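Local coordinates for C3-degrading proteinase (CppA protein) (Streptococcus pneumoniae, PDB 3E0R) that probably degrades complement component C3, which would help the pneumococcus to evade complement, on a fold probably related to the glyoxalases, at residues R66-R71 / T191-L196; S154-L159 / D177-Q182; Q213-T218 / K227-K232. All blocks are in the same frame, centred on the assembly; numbering follows the deposited sequence.

In the fold
Three contacts illustrate how a chain built on two mixed sheets is tied together at different ranges. Contact 1 spans the longest separation in sequence, bringing a loop of the N-terminal part of CppA to one of the C-terminal part. Contact 2 is a parallel strand pair at the margin of the seven-stranded sheet, its centre about 15 Å from that of contact 1; the two touch where Leu196 CD2 meets Leu157 CD2 at 3.5 Å and where Arg71 packs on His158 and Ala181. Contact 3 belongs to the eight-stranded sheet, further from the chain centre, and touches neither: its centre lies about 24 Å from that of contact 1 and 22 Å from that of contact 2.

Contact 1: R66-R71 / T191-L196; sequences RKVEGR and TVTWDL
The carbonyl oxygen of Arg66 is gripped by two neighbouring groups of the 191-196 segment. Trp194 N donates a hydrogen bond to Arg66 O at 3.0 Å, while the alpha hydrogen of Thr193 makes a CH...O contact with the same oxygen. The return bond, Arg66 N to Val192 O, is also 3.0 Å long. Together they form a single beta bridge between Arg66 and Thr193, without a continuing ladder.

Side chains pack around this bridge. The Arg66 chain leaves with CG between the backbone N and the carbonyl carbon (chi1 68°), then runs extended beside Val192 and Thr193. Its guanidinium has Thr193 CG2 over one face but toward the rim, 3.6 Å above the plane, and Arg66 NH1 is 3.7 Å from Val192 CG1. The polar end finds its main partner in Asp185, a salt bridge, while NH2 also makes a weak bond to Lys67 O. The indole of Trp194 lies against the Arg66 backbone, with Arg66 N over one ring face, again toward the rim; Ala60 O accepts from its NE1. Farther along, Val68 CG2 packs on Thr193 CB at 3.7 Å and also approaches Asp195 OD2, whose hydrogen bond is with Lys73 N. A water completes the join, accepting from Val68 N at 2.8 Å and donating to Trp194 O.

The pattern is that of an isolated beta bridge between two irregular connections, here the one between strands 53-59 and 74-81 and the one that leads into strand 196-203. It links the N-terminal and C-terminal parts of CppA, both probably related to the glyoxalases.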
# COMPACT_ATOMS: atom_id res chain seq x y z
N ARG A 66 -9.00 -6.79 -15.46
CA ARG A 66 -10.31 -6.89 -14.88
C ARG A 66 -10.31 -6.78 -13.37
O ARG A 66 -9.27 -6.75 -12.74
CB ARG A 66 -11.00 -8.20 -15.30
CG ARG A 66 -10.36 -9.43 -14.74
CD ARG A 66 -11.24 -10.65 -14.82
NE ARG A 66 -10.46 -11.81 -14.39
CZ ARG A 66 -10.36 -12.24 -13.14
NH1 ARG A 66 -9.59 -13.29 -12.88
NH2 ARG A 66 -11.01 -11.64 -12.15
N LYS A 67 -11.51 -6.69 -12.83
CA LYS A 67 -11.76 -6.51 -11.43
C LYS A 67 -11.52 -7.85 -10.72
O LYS A 67 -11.89 -8.91 -11.24
CB LYS A 67 -13.21 -6.04 -11.26
CG LYS A 67 -13.44 -4.96 -10.19
CD LYS A 67 -13.09 -3.49 -10.65
CE LYS A 67 -13.99 -2.37 -9.95
NZ LYS A 67 -13.27 -1.13 -9.36
N VAL A 68 -10.92 -7.81 -9.53
CA VAL A 68 -10.86 -9.02 -8.67
C VAL A 68 -12.28 -9.52 -8.31
O VAL A 68 -13.20 -8.74 -8.11
CB VAL A 68 -10.01 -8.81 -7.35
CG1 VAL A 68 -9.96 -10.13 -6.50
CG2 VAL A 68 -8.59 -8.29 -7.68
N GLU A 69 -12.43 -10.84 -8.31
CA GLU A 69 -13.59 -11.49 -7.76
C GLU A 69 -13.15 -12.12 -6.44
O GLU A 69 -12.23 -12.95 -6.39
CB GLU A 69 -14.14 -12.58 -8.69
CG GLU A 69 -14.70 -12.06 -10.03
CD GLU A 69 -15.99 -11.24 -9.84
OE1 GLU A 69 -16.88 -11.71 -9.06
OE2 GLU A 69 -16.09 -10.15 -10.49
N GLY A 70 -13.83 -11.71 -5.38
CA GLY A 70 -13.52 -12.23 -4.06
C GLY A 70 -12.48 -11.37 -3.41
O GLY A 70 -12.33 -10.20 -3.73
N ARG A 71 -11.78 -11.96 -2.45
CA ARG A 71 -10.81 -11.24 -1.68
C ARG A 71 -9.69 -10.81 -2.60
O ARG A 71 -9.32 -11.53 -3.58
CB ARG A 71 -10.30 -12.09 -0.51
CG ARG A 71 -11.09 -11.90 0.73
CD ARG A 71 -10.62 -12.79 1.87
NE ARG A 71 -11.44 -12.54 3.05
CZ ARG A 71 -11.13 -12.91 4.29
NH1 ARG A 71 -10.00 -13.53 4.57
NH2 ARG A 71 -11.99 -12.63 5.27
N THR A 191 -0.85 -9.19 -14.12
CA THR A 191 -1.43 -8.50 -15.26
C THR A 191 -2.94 -8.74 -15.36
O THR A 191 -3.62 -8.05 -16.12
CB THR A 191 -0.81 -9.05 -16.54
OG1 THR A 191 -1.00 -10.47 -16.54
CG2 THR A 191 0.67 -8.76 -16.61
N VAL A 192 -3.48 -9.70 -14.62
CA VAL A 192 -4.85 -10.15 -14.86
C VAL A 192 -5.90 -9.20 -14.24
O VAL A 192 -6.98 -8.96 -14.86
CB VAL A 192 -5.08 -11.67 -14.47
CG1 VAL A 192 -6.58 -12.08 -14.56
CG2 VAL A 192 -4.19 -12.62 -15.36
N THR A 193 -5.58 -8.65 -13.06
CA THR A 193 -6.54 -7.94 -12.20
C THR A 193 -5.96 -6.62 -11.74
O THR A 193 -4.74 -6.47 -11.77
CB THR A 193 -6.89 -8.78 -10.92
OG1 THR A 193 -5.67 -9.09 -10.23
CG2 THR A 193 -7.70 -10.10 -11.29
N TRP A 194 -6.82 -5.69 -11.31
CA TRP A 194 -6.38 -4.46 -10.55
C TRP A 194 -6.17 -4.78 -9.09
O TRP A 194 -7.13 -4.97 -8.34
CB TRP A 194 -7.41 -3.31 -10.70
CG TRP A 194 -7.46 -2.76 -12.13
CD1 TRP A 194 -6.49 -2.02 -12.77
CD2 TRP A 194 -8.53 -2.94 -13.10
NE1 TRP A 194 -6.88 -1.73 -14.05
CE2 TRP A 194 -8.13 -2.25 -14.27
CE3 TRP A 194 -9.78 -3.56 -13.07
CZ2 TRP A 194 -8.93 -2.20 -15.40
CZ3 TRP A 194 -10.58 -3.51 -14.19
CH2 TRP A 194 -10.15 -2.83 -15.35
N ASP A 195 -4.92 -4.91 -8.65
CA ASP A 195 -4.65 -5.35 -7.26
C ASP A 195 -3.26 -4.92 -6.92
O ASP A 195 -2.63 -4.30 -7.74
CB ASP A 195 -4.72 -6.89 -7.17
CG ASP A 195 -5.00 -7.41 -5.73
OD1 ASP A 195 -4.87 -6.69 -4.70
OD2 ASP A 195 -5.40 -8.56 -5.67
N LEU A 196 -2.77 -5.29 -5.73
CA LEU A 196 -1.36 -5.23 -5.41
C LEU A 196 -0.51 -6.11 -6.39
O LEU A 196 -0.73 -7.34 -6.47
CB LEU A 196 -1.13 -5.68 -3.94
CG LEU A 196 0.33 -5.80 -3.45
CD1 LEU A 196 1.00 -4.38 -3.17
CD2 LEU A 196 0.40 -6.73 -2.25
O HOH W 1 -9.97 -5.34 -8.74

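Contact 2: S154-L159 / D177-Q182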
# COMPACT_ATOMS: atom_id res chain seq x y z
N SER A 154 1.61 0.72 5.93
CA SER A 154 1.80 -0.72 6.12
C SER A 154 0.62 -1.39 5.44
O SER A 154 -0.21 -0.71 4.81
CB SER A 154 1.93 -1.04 7.61
OG SER A 154 0.80 -0.66 8.34
N MSE A 155 0.52 -2.71 5.55
CA MSE A 155 -0.61 -3.38 4.90
C MSE A 155 -0.97 -4.74 5.48
O MSE A 155 -0.14 -5.42 6.09
CB MSE A 155 -0.29 -3.54 3.42
CG MSE A 155 0.78 -4.55 3.18
SE MSE A 155 1.69 -4.18 1.54
CE MSE A 155 3.08 -2.99 2.28
N GLU A 156 -2.21 -5.14 5.25
CA GLU A 156 -2.63 -6.49 5.51
C GLU A 156 -2.78 -7.16 4.16
O GLU A 156 -3.34 -6.56 3.25
CB GLU A 156 -3.92 -6.52 6.28
CG GLU A 156 -3.76 -6.16 7.71
CD GLU A 156 -5.00 -5.54 8.33
OE1 GLU A 156 -6.09 -5.56 7.73
OE2 GLU A 156 -4.86 -5.06 9.47
N LEU A 157 -2.23 -8.38 4.01
CA LEU A 157 -2.26 -9.10 2.75
C LEU A 157 -2.99 -10.40 2.92
O LEU A 157 -2.77 -11.08 3.88
CB LEU A 157 -0.84 -9.37 2.27
CG LEU A 157 0.04 -8.15 1.97
CD1 LEU A 157 1.33 -8.57 1.36
CD2 LEU A 157 -0.65 -7.11 1.07
N HIS A 158 -3.87 -10.73 1.97
CA HIS A 158 -4.61 -11.96 1.97
C HIS A 158 -3.78 -13.06 1.29
O HIS A 158 -3.38 -12.94 0.12
CB HIS A 158 -5.96 -11.78 1.25
CG HIS A 158 -7.02 -11.09 2.06
ND1 HIS A 158 -7.79 -10.07 1.55
CD2 HIS A 158 -7.47 -11.30 3.32
CE1 HIS A 158 -8.66 -9.68 2.46
NE2 HIS A 158 -8.49 -10.41 3.55
N LEU A 159 -3.53 -14.13 2.04
CA LEU A 159 -2.64 -15.23 1.58
C LEU A 159 -3.33 -16.58 1.74
O LEU A 159 -3.74 -16.94 2.86
CB LEU A 159 -1.30 -15.20 2.34
CG LEU A 159 -0.12 -16.06 1.81
CD1 LEU A 159 0.47 -15.53 0.48
CD2 LEU A 159 1.00 -16.19 2.85
N ASP A 177 1.26 -7.70 7.35
CA ASP A 177 0.48 -8.66 8.10
C ASP A 177 -0.22 -9.62 7.12
O ASP A 177 -0.97 -9.15 6.28
CB ASP A 177 -0.56 -7.86 8.88
CG ASP A 177 -1.03 -8.57 10.08
OD1 ASP A 177 -0.16 -9.21 10.73
OD2 ASP A 177 -2.25 -8.47 10.42
N PHE A 178 0.01 -10.93 7.24
CA PHE A 178 -0.66 -11.89 6.35
C PHE A 178 -1.93 -12.45 6.98
O PHE A 178 -1.89 -13.00 8.06
CB PHE A 178 0.25 -13.07 5.97
CG PHE A 178 1.28 -12.73 4.95
CD1 PHE A 178 0.91 -12.42 3.66
CD2 PHE A 178 2.63 -12.71 5.28
CE1 PHE A 178 1.86 -12.10 2.71
CE2 PHE A 178 3.58 -12.37 4.32
CZ PHE A 178 3.20 -12.09 3.05
N ILE A 179 -3.04 -12.34 6.29
CA ILE A 179 -4.30 -12.91 6.75
C ILE A 179 -4.62 -14.14 5.90
O ILE A 179 -4.59 -14.04 4.67
CB ILE A 179 -5.41 -11.89 6.63
CG1 ILE A 179 -5.14 -10.73 7.61
CG2 ILE A 179 -6.76 -12.55 6.87
CD1 ILE A 179 -6.00 -9.56 7.40
N PRO A 180 -4.87 -15.31 6.55
CA PRO A 180 -5.27 -16.46 5.74
C PRO A 180 -6.61 -16.15 5.05
O PRO A 180 -7.41 -15.40 5.61
CB PRO A 180 -5.37 -17.62 6.77
CG PRO A 180 -4.64 -17.10 8.01
CD PRO A 180 -4.82 -15.63 7.99
N ALA A 181 -6.81 -16.69 3.84
CA ALA A 181 -7.82 -16.20 2.92
C ALA A 181 -8.02 -17.20 1.79
O ALA A 181 -7.09 -17.90 1.42
CB ALA A 181 -7.42 -14.86 2.35
N GLN A 182 -9.23 -17.28 1.26
CA GLN A 182 -9.53 -18.03 0.05
C GLN A 182 -10.16 -17.09 -0.93
O GLN A 182 -10.91 -16.19 -0.56
CB GLN A 182 -10.52 -19.20 0.27
CG GLN A 182 -9.98 -20.34 1.08
CD GLN A 182 -10.02 -20.00 2.57
OE1 GLN A 182 -11.08 -19.60 3.09
NE2 GLN A 182 -8.87 -20.15 3.26
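A beta-alpha-beta unit, strand 151-159, helix 169-172 and strand 176-180, brings its two strands side by side in parallel at the margin of the seven-stranded sheet. The short strand segments have axes 4.5 Å apart at their closest, with 31° between their directions. Asp177 N donates to Met155 O (the residue is selenomethionine), then Leu157 both donates, N to Asp177 O at 2.7 Å, and accepts, O from Ile179 N at 2.7 Å. Leu159 N to Ile179 O, 2.8 Å, continues the ladder.

Leu157 and Phe178 share one face, and Leu159, at the strand end, joins them from beside. Leu159 CD2 sits over the ring in a CH-pi contact, 4.2 Å from the centroid of Phe178, while Leu157 CB reaches CD1 of that ring obliquely. With CG anti to the backbone N (chi1 -167°), Leu159 can send CD2 over the phenyl group, offset toward its rim. Glu156, Asp177, His158 and Ile179 occupy the other face. Ile179 CG2 touches the edge of the imidazole at CD2 of His158, 3.8 Å away, and Ala181 CB packs against His158 CB; ND1 of this histidine is hydrogen-bonded to Lys72 O.

Glu156 and Asp177 run side by side, with OE2 of Glu156 4.4 Å from OD2 of Asp177. These like charges would probably disfavour each other, but Arg76, salt-bridged to Glu156, should offset part of that cost.

Contact 3: Q213-T218 / K227-K232; sequences QKFEST and KFFLGK
Segment 213-218 finishes helix 208-214 and turns away from it: Phe215 is the first residue to leave helical backbone angles, and a type I beta turn carries the chain from Phe215 to Thr218. The other segment holds strand 228-232. The backbones stay well separated, Phe215 CA lying 6.7 Å from Gly231 CA, and no hydrogen bond crosses between the two segments, leaving side chains to fill the interval.

Phe215 and Phe229 do most of that work. Their ring planes are inclined by 34° with centroids 5.4 Å apart, an oblique pairing in which CD2 of Phe215 comes to 3.4 Å from CE2 of Phe229. With CG anti to the backbone N (chi1 177°), Phe229 brings CE2 and CZ against the Phe215 ring.

In this C-terminal part of CppA the end of helix 208-214 packs on the eight-stranded mixed sheet, in which strand 228-232 pairs with strand 238-243. Phe215 also rests on Leu239 and Phe241 of that neighbouring strand and meets the ring of Phe166, whereas Phe229 leans on Leu211 and meets Tyr220.

With no side chain at Gly231, its backbone comes close to the phenyl group: CA lies over one face of the Phe215 ring, 4.4 Å from CD1 of Phe215. One residue on, Lys232 O lies 4.0 Å from Phe215 CD1, obliquely to the ring.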
# COMPACT_ATOMS: atom_id res chain seq x y z
N GLN A 213 19.98 -17.21 -4.31
CA GLN A 213 19.72 -18.37 -3.44
C GLN A 213 18.30 -18.50 -2.92
O GLN A 213 17.70 -19.56 -3.03
CB GLN A 213 20.68 -18.32 -2.28
CG GLN A 213 20.53 -19.43 -1.32
CD GLN A 213 21.68 -19.49 -0.34
OE1 GLN A 213 21.63 -20.27 0.62
NE2 GLN A 213 22.75 -18.67 -0.57
N LYS A 214 17.77 -17.43 -2.34
CA LYS A 214 16.35 -17.36 -1.89
C LYS A 214 15.30 -17.77 -2.95
O LYS A 214 14.45 -18.62 -2.70
CB LYS A 214 16.06 -15.94 -1.39
CG LYS A 214 14.75 -15.79 -0.58
CD LYS A 214 14.71 -14.41 0.11
CE LYS A 214 13.30 -13.99 0.48
NZ LYS A 214 12.79 -14.86 1.59
N PHE A 215 15.42 -17.19 -4.14
CA PHE A 215 14.48 -17.37 -5.26
C PHE A 215 14.90 -18.38 -6.32
O PHE A 215 14.33 -18.42 -7.38
CB PHE A 215 14.27 -16.02 -5.96
CG PHE A 215 13.64 -15.04 -5.08
CD1 PHE A 215 12.27 -15.08 -4.88
CD2 PHE A 215 14.42 -14.13 -4.39
CE1 PHE A 215 11.67 -14.19 -4.04
CE2 PHE A 215 13.85 -13.22 -3.56
CZ PHE A 215 12.46 -13.24 -3.36
N GLU A 216 15.90 -19.19 -5.98
CA GLU A 216 16.43 -20.26 -6.81
C GLU A 216 15.34 -21.16 -7.41
O GLU A 216 15.47 -21.64 -8.54
CB GLU A 216 17.37 -21.10 -5.92
CG GLU A 216 18.58 -21.76 -6.59
CD GLU A 216 19.43 -22.59 -5.57
OE1 GLU A 216 18.99 -22.75 -4.39
OE2 GLU A 216 20.53 -23.06 -5.95
N SER A 217 14.27 -21.39 -6.66
CA SER A 217 13.16 -22.26 -7.11
C SER A 217 12.18 -21.57 -8.09
O SER A 217 11.04 -22.05 -8.29
CB SER A 217 12.35 -22.76 -5.89
OG SER A 217 11.53 -21.72 -5.34
N THR A 218 12.62 -20.47 -8.72
CA THR A 218 11.69 -19.53 -9.35
C THR A 218 12.35 -18.61 -10.43
O THR A 218 13.57 -18.57 -10.60
CB THR A 218 10.96 -18.71 -8.23
OG1 THR A 218 9.70 -18.21 -8.71
CG2 THR A 218 11.82 -17.54 -7.74
N LYS A 227 21.54 -3.07 -10.49
CA LYS A 227 21.03 -2.08 -9.52
C LYS A 227 19.86 -2.57 -8.75
O LYS A 227 19.49 -1.97 -7.74
CB LYS A 227 20.66 -0.75 -10.18
CG LYS A 227 21.87 0.05 -10.61
CD LYS A 227 21.49 1.15 -11.57
CE LYS A 227 22.76 1.85 -12.13
NZ LYS A 227 22.44 2.72 -13.33
N PHE A 228 19.27 -3.66 -9.19
CA PHE A 228 18.22 -4.31 -8.40
C PHE A 228 18.09 -5.77 -8.75
O PHE A 228 18.71 -6.29 -9.71
CB PHE A 228 16.87 -3.54 -8.55
CG PHE A 228 16.34 -3.56 -9.96
CD1 PHE A 228 15.51 -4.57 -10.38
CD2 PHE A 228 16.69 -2.58 -10.85
CE1 PHE A 228 15.05 -4.62 -11.70
CE2 PHE A 228 16.24 -2.62 -12.16
CZ PHE A 228 15.42 -3.61 -12.58
N PHE A 229 17.26 -6.41 -7.95
CA PHE A 229 16.89 -7.81 -8.11
C PHE A 229 15.38 -7.82 -8.08
O PHE A 229 14.74 -7.23 -7.19
CB PHE A 229 17.52 -8.64 -6.96
CG PHE A 229 17.13 -10.10 -7.00
CD1 PHE A 229 17.96 -11.03 -7.58
CD2 PHE A 229 15.90 -10.51 -6.50
CE1 PHE A 229 17.57 -12.35 -7.63
CE2 PHE A 229 15.55 -11.81 -6.53
CZ PHE A 229 16.35 -12.73 -7.11
N LEU A 230 14.80 -8.40 -9.12
CA LEU A 230 13.37 -8.61 -9.21
C LEU A 230 13.04 -10.11 -9.14
O LEU A 230 13.38 -10.90 -10.04
CB LEU A 230 12.85 -8.01 -10.52
CG LEU A 230 11.38 -8.12 -10.93
CD1 LEU A 230 10.45 -7.55 -9.85
CD2 LEU A 230 11.17 -7.42 -12.32
N GLY A 231 12.38 -10.49 -8.04
CA GLY A 231 11.84 -11.83 -7.85
C GLY A 231 10.32 -11.79 -7.88
O GLY A 231 9.69 -10.74 -8.05
N LYS A 232 9.74 -12.95 -7.69
CA LYS A 232 8.30 -13.12 -7.79
C LYS A 232 7.88 -14.06 -6.69
O LYS A 232 8.54 -15.07 -6.44
CB LYS A 232 7.93 -13.71 -9.15
CG LYS A 232 6.50 -13.47 -9.57
CD LYS A 232 6.36 -13.85 -11.02
CE LYS A 232 5.19 -13.20 -11.67
NZ LYS A 232 5.45 -12.94 -13.13